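Local coordinates for protein VP5 (PDB 6QGL) that is an envelope protein of a haloarchaeal pleomorphic virus and probably drives fusion of the viral membrane with that of its host cell, at residues V22-R27 with S63-N68; D67-L72 with N233-E238; V75-Y80 with E470-S475; L297-D302 with A323-S328; Y338-F343 with G445-D450. One frame throughout, in Å; residues are numbered along the deposited sequence.

Contact 1: residues V22-R27 with S63-N68; sequences VGWTLR and STMVDN
A Met-aromatic contact between M65 and W24 joins the 3-10 turn 23-25 to the last turn of helix 43-66. The thioether sulfur sits over the centre of the indole: M65 SD is 3.5 Å from W24 CD2 and 18° off the normal of the five-membered ring. Its methyl follows over the same face, with M65 CE 3.8 Å from W24 CG, because the methionine chain bends at chi2 (-76°). The opposite face is taken by T25 CG2 of the turn itself, which clamps the indole between a methyl and a thioether. At the ring edge W24 NE1 points at the end of the helix, where T64 O lies 2.6 Å away; the bond is bent to 125° at the hydrogen and counts as weak. V22 comes near the N68 side chain beside it. The turn is tied internally through V22 O, which accepts both from T25 N at 3.1 Å and from T25 OG1 at 2.7 Å. T64 OG1 faces back along its own helix and bonds to N60 O. Residues 22-26 end a predicted transmembrane segment, yet in this model they lie inside the folded protein, all the touching residues buried. W24 also packs on V115 of helix 97-140 and M239 of helix 229-257, while M65 reaches F119 and S122 of helix 97-140.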
# COMPACT_ATOMS: atom_id res chain seq x y z
N VAL A 22 -0.58 -1.76 5.95
CA VAL A 22 0.68 -1.66 6.71
C VAL A 22 0.74 -2.77 7.78
O VAL A 22 1.74 -2.89 8.48
CB VAL A 22 0.84 -0.24 7.32
CG1 VAL A 22 2.09 -0.15 8.16
CG2 VAL A 22 0.86 0.82 6.23
N GLY A 23 -0.30 -3.59 7.85
CA GLY A 23 -0.40 -4.68 8.82
C GLY A 23 0.73 -5.70 8.77
O GLY A 23 0.98 -6.38 9.76
N TRP A 24 1.42 -5.79 7.62
CA TRP A 24 2.54 -6.70 7.38
C TRP A 24 3.76 -6.38 8.26
O TRP A 24 4.60 -7.25 8.47
CB TRP A 24 2.92 -6.73 5.89
CG TRP A 24 3.46 -5.44 5.36
CD1 TRP A 24 2.74 -4.41 4.82
CD2 TRP A 24 4.84 -5.07 5.25
NE1 TRP A 24 3.58 -3.40 4.43
CE2 TRP A 24 4.88 -3.79 4.66
CE3 TRP A 24 6.05 -5.70 5.59
CZ2 TRP A 24 6.08 -3.11 4.41
CZ3 TRP A 24 7.24 -5.03 5.34
CH2 TRP A 24 7.25 -3.76 4.76
N THR A 25 3.83 -5.14 8.78
CA THR A 25 4.91 -4.71 9.66
C THR A 25 4.59 -5.01 11.12
O THR A 25 5.46 -4.86 11.97
CB THR A 25 5.22 -3.21 9.47
OG1 THR A 25 4.06 -2.45 9.79
CG2 THR A 25 5.72 -2.87 8.08
N LEU A 26 3.34 -5.40 11.43
CA LEU A 26 2.91 -5.65 12.81
C LEU A 26 2.33 -7.04 13.07
O LEU A 26 2.21 -7.43 14.23
CB LEU A 26 1.91 -4.56 13.26
CG LEU A 26 2.36 -3.11 13.08
CD1 LEU A 26 1.20 -2.16 13.16
CD2 LEU A 26 3.43 -2.73 14.09
N ARG A 27 1.93 -7.78 12.01
CA ARG A 27 1.31 -9.11 12.15
C ARG A 27 1.62 -9.99 10.95
O ARG A 27 2.04 -9.47 9.92
CB ARG A 27 -0.22 -8.98 12.24
CG ARG A 27 -0.73 -8.15 13.40
CD ARG A 27 -2.20 -7.82 13.29
NE ARG A 27 -2.50 -6.93 12.17
CZ ARG A 27 -2.43 -5.60 12.21
NH1 ARG A 27 -2.06 -4.97 13.32
NH2 ARG A 27 -2.74 -4.89 11.14
N SER A 63 0.63 -0.52 -2.46
CA SER A 63 -0.09 -0.21 -1.23
C SER A 63 0.46 -0.90 0.02
O SER A 63 0.36 -0.30 1.10
CB SER A 63 -1.58 -0.51 -1.38
OG SER A 63 -1.83 -1.89 -1.62
N THR A 64 1.04 -2.11 -0.09
CA THR A 64 1.54 -2.81 1.10
C THR A 64 3.06 -2.70 1.30
O THR A 64 3.48 -2.02 2.24
CB THR A 64 1.07 -4.28 1.13
OG1 THR A 64 1.59 -4.97 -0.00
CG2 THR A 64 -0.45 -4.41 1.18
N MET A 65 3.88 -3.29 0.42
CA MET A 65 5.34 -3.35 0.58
C MET A 65 6.15 -2.22 -0.05
O MET A 65 6.93 -1.57 0.64
CB MET A 65 5.88 -4.70 0.06
CG MET A 65 4.97 -5.89 0.34
SD MET A 65 5.03 -6.44 2.06
CE MET A 65 3.55 -7.41 2.14
N VAL A 66 5.97 -2.01 -1.36
CA VAL A 66 6.71 -1.11 -2.23
C VAL A 66 6.63 0.40 -1.86
O VAL A 66 7.67 1.05 -1.85
CB VAL A 66 6.29 -1.36 -3.71
CG1 VAL A 66 7.00 -0.41 -4.68
CG2 VAL A 66 6.53 -2.81 -4.12
N ASP A 67 5.42 0.95 -1.60
CA ASP A 67 5.25 2.39 -1.35
C ASP A 67 5.15 2.83 0.12
O ASP A 67 4.82 4.00 0.37
CB ASP A 67 4.03 2.93 -2.12
CG ASP A 67 4.33 3.65 -3.41
OD1 ASP A 67 5.50 4.06 -3.61
OD2 ASP A 67 3.40 3.83 -4.22
N ASN A 68 5.44 1.95 1.09
CA ASN A 68 5.35 2.33 2.50
C ASN A 68 6.75 2.45 3.15
O ASN A 68 6.96 2.01 4.28
CB ASN A 68 4.41 1.38 3.25
CG ASN A 68 2.95 1.51 2.87
OD1 ASN A 68 2.19 0.54 2.90
ND2 ASN A 68 2.51 2.72 2.53

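Contact 2: residues D67-L72 with N233-E238; sequences DNQNIL and NAVETE
Q69 and L72 come up against helix 229-257 with their CA atoms 6.2 Å from V235 CA and 7.3 Å from E238 CA respectively, and no hydrogen bond joins the two backbones. This is a helix-to-helix connection, the short link from helix 43-66 to helix 73-92, laid along the flank of a third helix in the largely helical N-terminal part of the protein. A234 and E238 stand one turn apart on the flank that meets it, with V235 beside them. E238 reaches across to the loop: its carboxylate oxygen OE1 comes between the two loop side chains, 3.2 Å from Q69 CB. The amide and carboxylate planes are 33° apart where the Q69 and E238 side chains cross, but Q69 NE2 stays 3.8 Å from E238 OE2 and makes no hydrogen bond with it. The same amide nitrogen rests on the methyl of A234, with Q69 NE2 to A234 CB at 3.5 Å. V235, the buried member of the helix trio, packs on F119 of helix 97-140. On another side of the helix E236 turns from the loop and bonds to the hydroxyl of Y120. L72 meets E238 at about a right angle, and one of its methyls does the touching: L72 CD1 lies 3.4 Å from E238 CB and 4.3 Å from V235 CG1.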
# COMPACT_ATOMS: atom_id res chain seq x y z
N ASP A 67 5.42 0.95 -1.60
CA ASP A 67 5.25 2.39 -1.35
C ASP A 67 5.15 2.83 0.12
O ASP A 67 4.82 4.00 0.37
CB ASP A 67 4.03 2.93 -2.12
CG ASP A 67 4.33 3.65 -3.41
OD1 ASP A 67 5.50 4.06 -3.61
OD2 ASP A 67 3.40 3.83 -4.22
N ASN A 68 5.44 1.95 1.09
CA ASN A 68 5.35 2.33 2.50
C ASN A 68 6.75 2.45 3.15
O ASN A 68 6.96 2.01 4.28
CB ASN A 68 4.41 1.38 3.25
CG ASN A 68 2.95 1.51 2.87
OD1 ASN A 68 2.19 0.54 2.90
ND2 ASN A 68 2.51 2.72 2.53
N GLN A 69 7.68 3.08 2.43
CA GLN A 69 9.08 3.27 2.84
C GLN A 69 9.27 4.16 4.07
O GLN A 69 10.07 3.81 4.94
CB GLN A 69 9.90 3.84 1.67
CG GLN A 69 9.98 2.91 0.46
CD GLN A 69 10.34 3.67 -0.79
OE1 GLN A 69 9.61 4.56 -1.25
NE2 GLN A 69 11.47 3.32 -1.39
N ASN A 70 8.55 5.29 4.14
CA ASN A 70 8.69 6.25 5.24
C ASN A 70 7.98 5.84 6.55
O ASN A 70 7.94 6.64 7.49
CB ASN A 70 8.26 7.65 4.80
CG ASN A 70 9.18 8.27 3.79
OD1 ASN A 70 10.38 8.48 4.04
ND2 ASN A 70 8.65 8.58 2.62
N ILE A 71 7.45 4.61 6.64
CA ILE A 71 6.82 4.10 7.87
C ILE A 71 7.75 3.08 8.52
O ILE A 71 7.42 2.53 9.58
CB ILE A 71 5.37 3.57 7.70
CG1 ILE A 71 5.32 2.37 6.75
CG2 ILE A 71 4.39 4.69 7.30
CD1 ILE A 71 4.20 1.57 6.80
N LEU A 72 8.93 2.84 7.91
CA LEU A 72 9.91 1.87 8.39
C LEU A 72 10.62 2.35 9.67
O LEU A 72 11.10 1.51 10.43
CB LEU A 72 10.89 1.45 7.28
CG LEU A 72 10.26 0.67 6.10
CD1 LEU A 72 11.24 0.49 4.97
CD2 LEU A 72 9.74 -0.69 6.53
N ASN A 233 14.21 -3.67 -3.71
CA ASN A 233 15.49 -3.57 -3.01
C ASN A 233 15.54 -2.37 -2.07
O ASN A 233 16.22 -2.44 -1.05
CB ASN A 233 16.66 -3.53 -3.99
CG ASN A 233 18.02 -3.60 -3.35
OD1 ASN A 233 18.82 -2.66 -3.43
ND2 ASN A 233 18.31 -4.72 -2.69
N ALA A 234 14.81 -1.28 -2.41
CA ALA A 234 14.73 -0.08 -1.58
C ALA A 234 14.17 -0.42 -0.20
O ALA A 234 14.76 -0.04 0.81
CB ALA A 234 13.86 0.97 -2.26
N VAL A 235 13.07 -1.20 -0.17
CA VAL A 235 12.42 -1.66 1.06
C VAL A 235 13.35 -2.64 1.80
O VAL A 235 13.47 -2.56 3.02
CB VAL A 235 11.01 -2.27 0.79
CG1 VAL A 235 10.27 -2.56 2.10
CG2 VAL A 235 10.17 -1.36 -0.10
N GLU A 236 14.02 -3.53 1.04
CA GLU A 236 14.96 -4.52 1.57
C GLU A 236 16.12 -3.85 2.32
O GLU A 236 16.35 -4.18 3.48
CB GLU A 236 15.48 -5.43 0.44
CG GLU A 236 16.69 -6.29 0.80
CD GLU A 236 16.51 -7.37 1.85
OE1 GLU A 236 15.37 -7.87 2.01
OE2 GLU A 236 17.51 -7.74 2.50
N THR A 237 16.82 -2.90 1.66
CA THR A 237 17.96 -2.18 2.23
C THR A 237 17.56 -1.33 3.44
O THR A 237 18.34 -1.20 4.38
CB THR A 237 18.71 -1.37 1.17
OG1 THR A 237 17.80 -0.50 0.50
CG2 THR A 237 19.43 -2.26 0.16
N GLU A 238 16.33 -0.77 3.42
CA GLU A 238 15.78 0.02 4.51
C GLU A 238 15.45 -0.87 5.71
O GLU A 238 15.70 -0.48 6.85
CB GLU A 238 14.54 0.79 4.05
CG GLU A 238 14.84 2.10 3.33
CD GLU A 238 13.79 2.57 2.35
OE1 GLU A 238 12.58 2.40 2.64
OE2 GLU A 238 14.16 3.12 1.29

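Contact 3: residues V75-Y80 with E470-S475; sequences VEHTAY and EPQTDS
H77 and Q472 make the tight half of this contact, where an extended loop crosses helix 73-92. The backbone nitrogen Q472 N donates to H77 ND1 at 3.1 Å, with 152° at the hydrogen, and lies exactly in the imidazole plane. H77 CG is anti to the backbone N (chi1 -174°), which swings the ring off the helix to meet the loop. Accepting at ND1 would favour a neutral ring with its proton on NE2. H77 CE1 turns an edge to E470 O at 3.3 Å, a carbonyl that also takes the hydroxyl of Y477. The amide nitrogen Q472 NE2 sits over one face of the imidazole, toward its rim, and bonds to T81 OG1 on the next turn of the helix. Y80 closes this side: the side chains of Y80 and Q472 run antiparallel, Y80 CB 3.6 Å from Q472 CG.

Toward its outer end the contact slackens. The phenol has T473 O above one face near the rim, 3.8 Å from Y80 CE1, and Y80 OH is 3.6 Å from D474 N. A water links E76 and Q472, donating to Q472 O at 2.7 Å and to E76 OE1 at 3.2 Å. P471 and T473 are exposed. The irregular segment 470-475 is thus held on helix 73-92 by H77 and Y80 just before helix 480-496, whose W483 and L486 touch Q472 and H77.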
# COMPACT_ATOMS: atom_id res chain seq x y z
N VAL A 75 8.84 0.78 12.43
CA VAL A 75 9.19 -0.63 12.62
C VAL A 75 10.32 -0.68 13.67
O VAL A 75 10.30 -1.53 14.55
CB VAL A 75 9.59 -1.32 11.28
CG1 VAL A 75 10.14 -2.73 11.50
CG2 VAL A 75 8.40 -1.36 10.33
N GLU A 76 11.26 0.29 13.58
CA GLU A 76 12.37 0.50 14.50
C GLU A 76 11.82 0.81 15.90
O GLU A 76 12.32 0.25 16.88
CB GLU A 76 13.26 1.65 13.98
CG GLU A 76 14.61 1.80 14.66
CD GLU A 76 15.46 2.91 14.09
OE1 GLU A 76 15.57 3.97 14.75
OE2 GLU A 76 16.02 2.73 12.98
N HIS A 77 10.77 1.66 15.98
CA HIS A 77 10.08 2.06 17.21
C HIS A 77 9.41 0.83 17.85
O HIS A 77 9.59 0.61 19.05
CB HIS A 77 9.05 3.16 16.91
CG HIS A 77 8.38 3.74 18.12
ND1 HIS A 77 9.06 4.58 18.99
CD2 HIS A 77 7.10 3.62 18.54
CE1 HIS A 77 8.19 4.92 19.93
NE2 HIS A 77 6.99 4.37 19.70
N THR A 78 8.67 0.04 17.04
CA THR A 78 7.97 -1.19 17.45
C THR A 78 8.98 -2.22 17.98
O THR A 78 8.73 -2.84 19.02
CB THR A 78 7.16 -1.76 16.26
OG1 THR A 78 6.33 -0.74 15.71
CG2 THR A 78 6.28 -2.96 16.66
N ALA A 79 10.11 -2.38 17.27
CA ALA A 79 11.17 -3.32 17.64
C ALA A 79 11.87 -2.91 18.94
O ALA A 79 12.22 -3.79 19.73
CB ALA A 79 12.18 -3.45 16.51
N TYR A 80 12.04 -1.59 19.17
CA TYR A 80 12.64 -1.05 20.39
C TYR A 80 11.71 -1.28 21.58
O TYR A 80 12.19 -1.71 22.63
CB TYR A 80 12.93 0.46 20.28
CG TYR A 80 14.34 0.85 19.87
CD1 TYR A 80 15.43 0.52 20.66
CD2 TYR A 80 14.56 1.68 18.77
CE1 TYR A 80 16.72 0.92 20.32
CE2 TYR A 80 15.84 2.10 18.43
CZ TYR A 80 16.92 1.71 19.20
OH TYR A 80 18.18 2.13 18.84
N GLU A 470 6.71 9.74 22.17
CA GLU A 470 8.16 9.93 22.18
C GLU A 470 8.88 8.84 21.36
O GLU A 470 8.77 7.66 21.70
CB GLU A 470 8.67 9.94 23.64
CG GLU A 470 10.16 10.22 23.80
CD GLU A 470 10.79 9.78 25.11
OE1 GLU A 470 12.04 9.83 25.21
OE2 GLU A 470 10.05 9.38 26.04
N PRO A 471 9.60 9.21 20.26
CA PRO A 471 10.32 8.19 19.47
C PRO A 471 11.39 7.50 20.30
O PRO A 471 12.08 8.15 21.08
CB PRO A 471 10.95 8.99 18.32
CG PRO A 471 10.25 10.29 18.31
CD PRO A 471 9.84 10.56 19.72
N GLN A 472 11.51 6.18 20.14
CA GLN A 472 12.47 5.36 20.86
C GLN A 472 13.88 5.46 20.29
O GLN A 472 14.07 5.37 19.08
CB GLN A 472 12.01 3.91 20.90
CG GLN A 472 12.08 3.32 22.29
CD GLN A 472 10.84 2.58 22.71
OE1 GLN A 472 10.65 2.25 23.88
NE2 GLN A 472 9.95 2.29 21.77
N THR A 473 14.86 5.66 21.17
CA THR A 473 16.29 5.78 20.89
C THR A 473 17.06 4.73 21.70
O THR A 473 16.48 4.02 22.53
CB THR A 473 16.80 7.21 21.21
OG1 THR A 473 16.76 7.45 22.61
CG2 THR A 473 16.04 8.30 20.45
N ASP A 474 18.37 4.65 21.47
CA ASP A 474 19.24 3.71 22.18
C ASP A 474 19.48 4.12 23.65
O ASP A 474 20.13 3.38 24.37
CB ASP A 474 20.57 3.56 21.44
CG ASP A 474 21.43 4.82 21.34
OD1 ASP A 474 20.97 5.89 21.79
OD2 ASP A 474 22.55 4.73 20.81
N SER A 475 18.99 5.30 24.07
CA SER A 475 19.23 5.79 25.43
C SER A 475 17.97 6.20 26.21
O SER A 475 18.10 6.57 27.39
CB SER A 475 20.23 6.94 25.39
OG SER A 475 19.72 8.04 24.66
O HOH W 1 15.63 6.23 17.00

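Contact 4: residues L297-D302 with A323-S328; sequences LNVPVD and ALTDSS
P300 and L324 meet ring against carbonyl: L324 O points at the pyrrolidine and lies close to P300 CB, CG and CD. Further out the ring corner reaches S327, P300 CG to S327 CB being 4.1 Å. V299 comes to the same carbonyl with a single methyl, V299 CG1 to L324 O at 3.4 Å. That methyl is anti to V299 N (chi1 174°), and the placement also lets it touch T325, V299 CG1 to T325 CG2 at 4.2 Å. T325 directs its hydroxyl out of the contact, to D346 N. One residue on from P300, V301 turns CG1 onto the methyl of A323, V301 CG1 to A323 CB at 3.8 Å. Between these side chains runs the one backbone bond, L324 N to P300 O at 2.9 Å. It goes with a single beta bridge of V301 with A323, so the chain leaving helix 289-296 lines up with the end of strand 317-324 before entering strand 305-311. The helix itself stops in a Schellman motif with N298, at positive phi, as its C-prime residue: V299 N bonds to L294 O and N298 N to I295 O. The N298 amide bonds to S469 O, V299 and V301 pack back on L294 and I295, and D302 makes a salt bridge with R305.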
# COMPACT_ATOMS: atom_id res chain seq x y z
N LEU A 297 2.60 2.39 14.71
CA LEU A 297 3.94 2.64 14.16
C LEU A 297 4.41 4.06 14.48
O LEU A 297 5.45 4.51 13.98
CB LEU A 297 3.97 2.37 12.65
CG LEU A 297 3.84 0.91 12.22
CD1 LEU A 297 3.50 0.82 10.78
CD2 LEU A 297 5.13 0.13 12.47
N ASN A 298 3.65 4.77 15.35
CA ASN A 298 3.92 6.12 15.84
C ASN A 298 4.08 7.16 14.72
O ASN A 298 5.01 7.97 14.72
CB ASN A 298 5.12 6.10 16.80
CG ASN A 298 5.18 7.29 17.72
OD1 ASN A 298 4.16 7.77 18.22
ND2 ASN A 298 6.38 7.77 17.97
N VAL A 299 3.15 7.13 13.75
CA VAL A 299 3.11 8.07 12.64
C VAL A 299 2.26 9.27 13.10
O VAL A 299 1.13 9.05 13.53
CB VAL A 299 2.56 7.43 11.32
CG1 VAL A 299 2.39 8.46 10.21
CG2 VAL A 299 3.43 6.27 10.85
N PRO A 300 2.78 10.52 13.05
CA PRO A 300 1.96 11.68 13.46
C PRO A 300 0.60 11.72 12.76
O PRO A 300 0.55 11.67 11.53
CB PRO A 300 2.82 12.89 13.08
CG PRO A 300 4.21 12.38 13.04
CD PRO A 300 4.12 10.95 12.60
N VAL A 301 -0.49 11.73 13.54
CA VAL A 301 -1.88 11.75 13.05
C VAL A 301 -2.66 12.93 13.65
O VAL A 301 -2.30 13.43 14.72
CB VAL A 301 -2.64 10.40 13.28
CG1 VAL A 301 -1.98 9.24 12.55
CG2 VAL A 301 -2.82 10.08 14.77
N ASP A 302 -3.74 13.36 12.96
CA ASP A 302 -4.63 14.42 13.44
C ASP A 302 -6.00 13.80 13.72
O ASP A 302 -6.80 13.61 12.81
CB ASP A 302 -4.72 15.59 12.44
CG ASP A 302 -5.29 16.87 13.04
OD1 ASP A 302 -6.37 16.81 13.67
OD2 ASP A 302 -4.67 17.93 12.86
N ALA A 323 -2.68 12.10 8.19
CA ALA A 323 -1.54 11.43 8.80
C ALA A 323 -0.28 11.78 8.01
O ALA A 323 -0.26 11.62 6.79
CB ALA A 323 -1.74 9.92 8.83
N LEU A 324 0.75 12.31 8.69
CA LEU A 324 2.02 12.68 8.05
C LEU A 324 3.14 11.84 8.65
O LEU A 324 3.19 11.71 9.86
CB LEU A 324 2.34 14.18 8.27
CG LEU A 324 1.49 15.23 7.55
CD1 LEU A 324 1.87 16.62 7.99
CD2 LEU A 324 1.66 15.15 6.06
N THR A 325 4.04 11.27 7.81
CA THR A 325 5.18 10.47 8.31
C THR A 325 6.22 11.41 8.92
O THR A 325 6.94 11.02 9.84
CB THR A 325 5.78 9.56 7.23
OG1 THR A 325 6.18 10.34 6.10
CG2 THR A 325 4.85 8.45 6.81
N ASP A 326 6.28 12.65 8.40
CA ASP A 326 7.16 13.72 8.85
C ASP A 326 6.27 14.93 9.19
O ASP A 326 5.70 15.55 8.29
CB ASP A 326 8.20 14.07 7.76
CG ASP A 326 9.30 15.04 8.18
OD1 ASP A 326 9.41 15.32 9.40
OD2 ASP A 326 10.05 15.50 7.30
N SER A 327 6.13 15.24 10.50
CA SER A 327 5.32 16.36 11.00
C SER A 327 5.88 17.72 10.54
O SER A 327 5.13 18.70 10.48
CB SER A 327 5.20 16.31 12.52
OG SER A 327 6.46 16.40 13.14
N SER A 328 7.18 17.76 10.16
CA SER A 328 7.89 18.93 9.65
C SER A 328 7.36 19.38 8.28
O SER A 328 7.72 20.46 7.81
CB SER A 328 9.39 18.67 9.58
OG SER A 328 9.95 18.47 10.87

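Contact 5: residues Y338-F343 with G445-D450; sequences YDPSTF and GAFTVD
Y338 and F447 form an antiparallel hydrogen-bonded pair at the edge of a sheet, with both side chains on one face of it. Y338 N donates to F447 O at 2.8 Å, and F447 N returns a bond to Y338 O at 3.0 Å. Starting at the base of the tyrosine, CB lies over the face of the phenylalanine ring in a CH-pi contact, 4.1 Å from its centroid and 26° off the normal; its nearest atom there is F447 CZ. F447 can offer this face because its CG stands between its own backbone N and carbonyl carbon (chi1 62°), turning the ring back toward the tyrosine. One step out, Y338 CD2 meets F447 CE1 at 3.9 Å; the two rings are oblique, their planes at 41°. Y338 CE2, next along the same edge, has V449 CG2 near its plane at 4.2 Å. At the tip the hydroxyl leaves the pair and bonds to S333 N. P340 CG meets the F447 ring at its edge, 3.6 Å from F447 CE2. Just past the strand, D339 sets up an Asx turn, S341 N to D339 OD1 at 3.3 Å, the donor above the carboxylate plane, while D339 O takes T342 OG1 at 2.7 Å. Strand 337-338 is an outermost strand of the six-stranded sheet, beside strand 447-454, which pairs in turn with strand 305-311, where I309 and I311 pack on F447 and I309 also meets V449.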
# COMPACT_ATOMS: atom_id res chain seq x y z
N TYR A 338 -1.87 22.04 -1.65
CA TYR A 338 -0.62 21.32 -1.38
C TYR A 338 -0.28 20.26 -2.41
O TYR A 338 -1.16 19.49 -2.81
CB TYR A 338 -0.65 20.68 0.02
CG TYR A 338 -0.80 21.68 1.15
CD1 TYR A 338 0.31 22.36 1.65
CD2 TYR A 338 -2.04 21.93 1.73
CE1 TYR A 338 0.18 23.28 2.69
CE2 TYR A 338 -2.18 22.84 2.78
CZ TYR A 338 -1.06 23.52 3.25
OH TYR A 338 -1.19 24.43 4.27
N ASP A 339 1.00 20.19 -2.81
CA ASP A 339 1.48 19.18 -3.75
C ASP A 339 2.35 18.21 -2.96
O ASP A 339 3.43 18.60 -2.51
CB ASP A 339 2.25 19.79 -4.93
CG ASP A 339 2.70 18.80 -6.00
OD1 ASP A 339 2.38 17.59 -5.88
OD2 ASP A 339 3.38 19.23 -6.96
N PRO A 340 1.91 16.94 -2.80
CA PRO A 340 2.68 15.96 -2.01
C PRO A 340 4.02 15.53 -2.60
O PRO A 340 4.79 14.88 -1.89
CB PRO A 340 1.72 14.78 -1.86
CG PRO A 340 0.38 15.32 -2.20
CD PRO A 340 0.63 16.35 -3.23
N SER A 341 4.30 15.88 -3.87
CA SER A 341 5.57 15.54 -4.52
C SER A 341 6.73 16.38 -3.95
O SER A 341 7.88 15.93 -3.98
CB SER A 341 5.46 15.71 -6.03
OG SER A 341 5.26 17.06 -6.41
N THR A 342 6.41 17.57 -3.41
CA THR A 342 7.36 18.52 -2.81
C THR A 342 7.73 18.15 -1.37
O THR A 342 8.84 18.47 -0.93
CB THR A 342 6.81 19.96 -2.87
OG1 THR A 342 5.66 20.08 -2.04
CG2 THR A 342 6.50 20.42 -4.29
N PHE A 343 6.79 17.51 -0.64
CA PHE A 343 6.93 17.13 0.77
C PHE A 343 8.06 16.14 1.05
O PHE A 343 8.44 15.35 0.18
CB PHE A 343 5.59 16.59 1.31
CG PHE A 343 4.49 17.62 1.34
CD1 PHE A 343 4.41 18.56 2.36
CD2 PHE A 343 3.51 17.64 0.36
CE1 PHE A 343 3.38 19.51 2.38
CE2 PHE A 343 2.48 18.58 0.38
CZ PHE A 343 2.43 19.51 1.39
N GLY A 445 -1.09 13.26 -5.70
CA GLY A 445 -1.42 14.43 -6.50
C GLY A 445 -1.91 15.59 -5.68
O GLY A 445 -2.38 15.41 -4.55
N ALA A 446 -1.81 16.81 -6.26
CA ALA A 446 -2.20 18.08 -5.66
C ALA A 446 -3.64 18.09 -5.13
O ALA A 446 -4.57 17.65 -5.81
CB ALA A 446 -2.00 19.21 -6.65
N PHE A 447 -3.79 18.56 -3.88
CA PHE A 447 -5.07 18.65 -3.19
C PHE A 447 -5.23 20.01 -2.52
O PHE A 447 -4.23 20.66 -2.20
CB PHE A 447 -5.19 17.53 -2.13
CG PHE A 447 -4.17 17.54 -1.01
CD1 PHE A 447 -4.36 18.33 0.12
CD2 PHE A 447 -3.05 16.71 -1.05
CE1 PHE A 447 -3.43 18.33 1.16
CE2 PHE A 447 -2.12 16.71 -0.00
CZ PHE A 447 -2.32 17.52 1.09
N THR A 448 -6.48 20.44 -2.30
CA THR A 448 -6.78 21.69 -1.61
C THR A 448 -7.65 21.38 -0.39
O THR A 448 -8.63 20.64 -0.51
CB THR A 448 -7.40 22.76 -2.55
OG1 THR A 448 -8.70 22.35 -2.95
CG2 THR A 448 -6.59 22.99 -3.79
N VAL A 449 -7.27 21.91 0.78
CA VAL A 449 -7.99 21.72 2.03
C VAL A 449 -9.12 22.75 2.06
O VAL A 449 -8.86 23.94 2.22
CB VAL A 449 -7.06 21.81 3.28
CG1 VAL A 449 -7.83 21.52 4.57
CG2 VAL A 449 -5.85 20.88 3.15
N ASP A 450 -10.38 22.30 1.86
CA ASP A 450 -11.55 23.18 1.84
C ASP A 450 -11.87 23.73 3.23
O ASP A 450 -11.83 24.94 3.43
CB ASP A 450 -12.77 22.48 1.22
CG ASP A 450 -12.58 22.02 -0.21
OD1 ASP A 450 -12.08 22.81 -1.03
OD2 ASP A 450 -12.96 20.86 -0.51

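Contacts 1 and 2, centres about 9 Å apart, share D67 and N68 just after helix 43-66; contact 1 packs 22-27 on its last turn, contact 2 lays the following link on helix 229-257. Contact 3, about 17 Å from contact 2, lies on the next helix, 73-92, and carries the C-terminal linker. L297 of contact 4 touches V22, T25 and L26 of contact 1 and V75 and T78 of contact 3, while I71 touches V299 and T325, so contact 4 joins helices to the six-stranded sheet. Contact 5, about 16 Å from contact 4, lies at one edge of that sheet. Contacts 4 and 5 fall in sequence between the two halves of contact 3, whose late segment brings the chain back to the helices.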